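Local coordinates for protein histone-lysine N-methyltransferase, H3 lysine-9 specific SUVH6 (Arabidopsis thaliana, PDB 6A5K) that transfers methyl groups from S-adenosylmethionine to the H3K9 site of histone H3 and probably binds methylated DNA through its SRA domain, at residues E385-S390 with T440-S445. The protein carries 1 engineered substitution. Sequence-based numbering, arbitrary orientation.
Sequences ELLEDS and TIDAAS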
ATOM      1  N   GLU A 385      20.936 -16.266  -3.418  1.00 18.75           N
ATOM      2  CA  GLU A 385      22.231 -16.632  -2.847  1.00 19.04           C
ATOM      3  C   GLU A 385      22.985 -15.376  -2.424  1.00 19.93           C
ATOM      4  O   GLU A 385      23.160 -14.465  -3.232  1.00 17.86           O
ATOM      5  CB  GLU A 385      23.086 -17.423  -3.842  1.00 22.85           C
ATOM      6  CG  GLU A 385      22.336 -18.393  -4.739  1.00 32.41           C
ATOM      7  CD  GLU A 385      23.265 -19.096  -5.728  1.00 37.54           C
ATOM      8  OE1 GLU A 385      24.377 -19.504  -5.322  1.00 41.87           O
ATOM      9  OE2 GLU A 385      22.889 -19.233  -6.912  1.00 33.69           O
ATOM     10  N   LEU A 386      23.424 -15.328  -1.167  1.00 18.14           N
ATOM     11  CA  LEU A 386      24.288 -14.247  -0.688  1.00 20.31           C
ATOM     12  C   LEU A 386      25.684 -14.382  -1.281  1.00 20.08           C
ATOM     13  O   LEU A 386      26.318 -15.424  -1.142  1.00 18.92           O
ATOM     14  CB  LEU A 386      24.393 -14.249   0.843  1.00 18.04           C
ATOM     15  CG  LEU A 386      23.435 -13.426   1.706  1.00 29.79           C
ATOM     16  CD1 LEU A 386      23.282 -12.016   1.152  1.00 25.11           C
ATOM     17  CD2 LEU A 386      22.084 -14.114   1.864  1.00 34.67           C
ATOM     18  N   LEU A 387      26.169 -13.321  -1.916  1.00 17.77           N
ATOM     19  CA  LEU A 387      27.494 -13.332  -2.539  1.00 18.34           C
ATOM     20  C   LEU A 387      28.259 -12.053  -2.227  1.00 18.01           C
ATOM     21  O   LEU A 387      27.661 -10.991  -2.117  1.00 17.34           O
ATOM     22  CB  LEU A 387      27.378 -13.478  -4.062  1.00 18.73           C
ATOM     23  CG  LEU A 387      26.744 -14.725  -4.683  1.00 22.70           C
ATOM     24  CD1 LEU A 387      26.691 -14.578  -6.195  1.00 19.79           C
ATOM     25  CD2 LEU A 387      27.510 -15.990  -4.284  1.00 22.78           C
ATOM     26  N   GLU A 388      29.578 -12.152  -2.095  1.00 18.62           N
ATOM     27  CA  GLU A 388      30.425 -10.964  -2.180  1.00 19.16           C
ATOM     28  C   GLU A 388      30.135 -10.274  -3.506  1.00 21.82           C
ATOM     29  O   GLU A 388      29.906 -10.952  -4.511  1.00 18.97           O
ATOM     30  CB  GLU A 388      31.915 -11.324  -2.101  1.00 21.79           C
ATOM     31  CG  GLU A 388      32.315 -12.124  -0.879  1.00 30.46           C
ATOM     32  CD  GLU A 388      33.782 -12.519  -0.904  1.00 39.10           C
ATOM     33  OE1 GLU A 388      34.492 -12.224   0.079  1.00 42.56           O
ATOM     34  OE2 GLU A 388      34.223 -13.122  -1.906  1.00 43.47           O
ATOM     35  N   ASP A 389      30.149  -8.941  -3.511  1.00 18.24           N
ATOM     36  CA  ASP A 389      29.893  -8.177  -4.737  1.00 20.40           C
ATOM     37  C   ASP A 389      30.751  -8.656  -5.905  1.00 19.41           C
ATOM     38  O   ASP A 389      30.250  -8.824  -7.013  1.00 19.71           O
ATOM     39  CB  ASP A 389      30.132  -6.678  -4.515  1.00 20.24           C
ATOM     40  CG  ASP A 389      29.037  -6.022  -3.686  1.00 22.70           C
ATOM     41  OD1 ASP A 389      27.957  -6.630  -3.508  1.00 20.92           O
ATOM     42  OD2 ASP A 389      29.255  -4.881  -3.224  1.00 21.84           O
ATOM     43  N   SER A 390      32.039  -8.890  -5.653  1.00 20.09           N
ATOM     44  CA  SER A 390      32.963  -9.308  -6.710  1.00 24.79           C
ATOM     45  C   SER A 390      32.579 -10.663  -7.304  1.00 24.16           C
ATOM     46  O   SER A 390      32.712 -10.887  -8.508  1.00 23.27           O
ATOM     47  CB  SER A 390      34.398  -9.359  -6.176  1.00 27.39           C
ATOM     48  OG  SER A 390      34.542 -10.386  -5.212  1.00 27.05           O
ATOM     49  N   THR A 440      25.733  -8.844  -2.079  1.00 15.94           N
ATOM     50  CA  THR A 440      24.659  -8.793  -3.066  1.00 17.06           C
ATOM     51  C   THR A 440      23.872 -10.097  -3.006  1.00 16.47           C
ATOM     52  O   THR A 440      24.439 -11.156  -2.724  1.00 17.92           O
ATOM     53  CB  THR A 440      25.229  -8.571  -4.495  1.00 16.38           C
ATOM     54  OG1 THR A 440      25.794  -7.257  -4.584  1.00 20.56           O
ATOM     55  CG2 THR A 440      24.154  -8.739  -5.584  1.00 19.75           C
ATOM     56  N   ILE A 441      22.568 -10.023  -3.244  1.00 15.70           N
ATOM     57  CA  ILE A 441      21.750 -11.223  -3.333  1.00 16.03           C
ATOM     58  C   ILE A 441      21.514 -11.567  -4.800  1.00 16.57           C
ATOM     59  O   ILE A 441      20.978 -10.756  -5.558  1.00 16.46           O
ATOM     60  CB  ILE A 441      20.391 -11.055  -2.616  1.00 15.61           C
ATOM     61  CG1 ILE A 441      20.592 -10.624  -1.163  1.00 15.22           C
ATOM     62  CG2 ILE A 441      19.611 -12.351  -2.664  1.00 16.16           C
ATOM     63  CD1 ILE A 441      19.380  -9.940  -0.567  1.00 15.94           C
ATOM     64  N   ASP A 442      21.939 -12.765  -5.194  1.00 17.82           N
ATOM     65  CA  ASP A 442      21.796 -13.248  -6.560  1.00 18.08           C
ATOM     66  C   ASP A 442      20.605 -14.191  -6.630  1.00 18.46           C
ATOM     67  O   ASP A 442      20.662 -15.304  -6.112  1.00 18.91           O
ATOM     68  CB  ASP A 442      23.082 -13.953  -7.011  1.00 18.86           C
ATOM     69  CG  ASP A 442      23.020 -14.462  -8.453  1.00 22.47           C
ATOM     70  OD1 ASP A 442      21.943 -14.434  -9.079  1.00 25.99           O
ATOM     71  OD2 ASP A 442      24.071 -14.904  -8.967  1.00 24.38           O
ATOM     72  N   ALA A 443      19.530 -13.749  -7.278  1.00 16.07           N
ATOM     73  CA  ALA A 443      18.325 -14.566  -7.393  1.00 19.22           C
ATOM     74  C   ALA A 443      18.107 -15.110  -8.809  1.00 21.20           C
ATOM     75  O   ALA A 443      16.992 -15.506  -9.156  1.00 20.41           O
ATOM     76  CB  ALA A 443      17.101 -13.755  -6.948  1.00 15.50           C
ATOM     77  N   ALA A 444      19.160 -15.132  -9.621  1.00 18.88           N
ATOM     78  CA  ALA A 444      19.022 -15.529 -11.024  1.00 22.90           C
ATOM     79  C   ALA A 444      18.742 -17.014 -11.176  1.00 23.60           C
ATOM     80  O   ALA A 444      17.843 -17.408 -11.919  1.00 23.49           O
ATOM     81  CB  ALA A 444      20.264 -15.161 -11.813  1.00 20.83           C
ATOM     82  N   SER A 445      19.521 -17.830 -10.474  1.00 22.04           N
ATOM     83  CA  SER A 445      19.393 -19.283 -10.559  1.00 28.62           C
ATOM     84  C   SER A 445      18.444 -19.809  -9.494  1.00 29.23           C
ATOM     85  O   SER A 445      17.586 -20.657  -9.766  1.00 24.31           O
ATOM     86  CB  SER A 445      20.757 -19.957 -10.405  1.00 32.38           C
ATOM     87  OG  SER A 445      21.594 -19.691 -11.516  1.00 35.54           O
TER
HETATM   88  O   HOH W   1      20.923 -17.509  -7.676  1.00 19.15           O
HETATM   89  O   HOH W   2      25.075 -17.197  -8.359  1.00 37.80           O
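Thr440 faces Leu387 as a hydrogen-bonded pair where strands 385-388 and 436-442 run antiparallel in a three-stranded sheet of the SET domain, with 436-442 in the middle and 402-406 on its far side. Two backbone bonds join the pair, Thr440 N to Leu387 O and Leu387 N to Thr440 O, both 2.9 Å. With OG1 beside its backbone N (chi1 -68°), the threonine gives its hydroxyl proton to Asp389 OD1 at a very short 2.5 Å, tying the first turn of helix 389-394 to the sheet. Ile441 turns to the opposite face, where its CG1 lies alongside Leu386 CD1 at 3.8 Å; Ile405 of strand 402-406 touches both. Asp442 pairs with Glu385: its N reaches Glu385 O almost straight (179°), while Glu385 N approaches Asp442 O from above the carbonyl plane. The carboxylate, swung anti to the backbone N (chi1 -179°), sends OD1 to Ala444 N in an Asx turn and OD2 to Asn398 ND2 and a water. Leu387 CD1 packs against Asp442 CB. Were Asp442 an alanine, Ala444 N and the Asn398 amide would probably be left without their acceptor, and the Asx turn would lose its closing bond. Beyond that turn, Ser445 N donates to a second water, 3.1 Å away, which also lies 2.7 Å from both Asp442 O and Glu385 OE2.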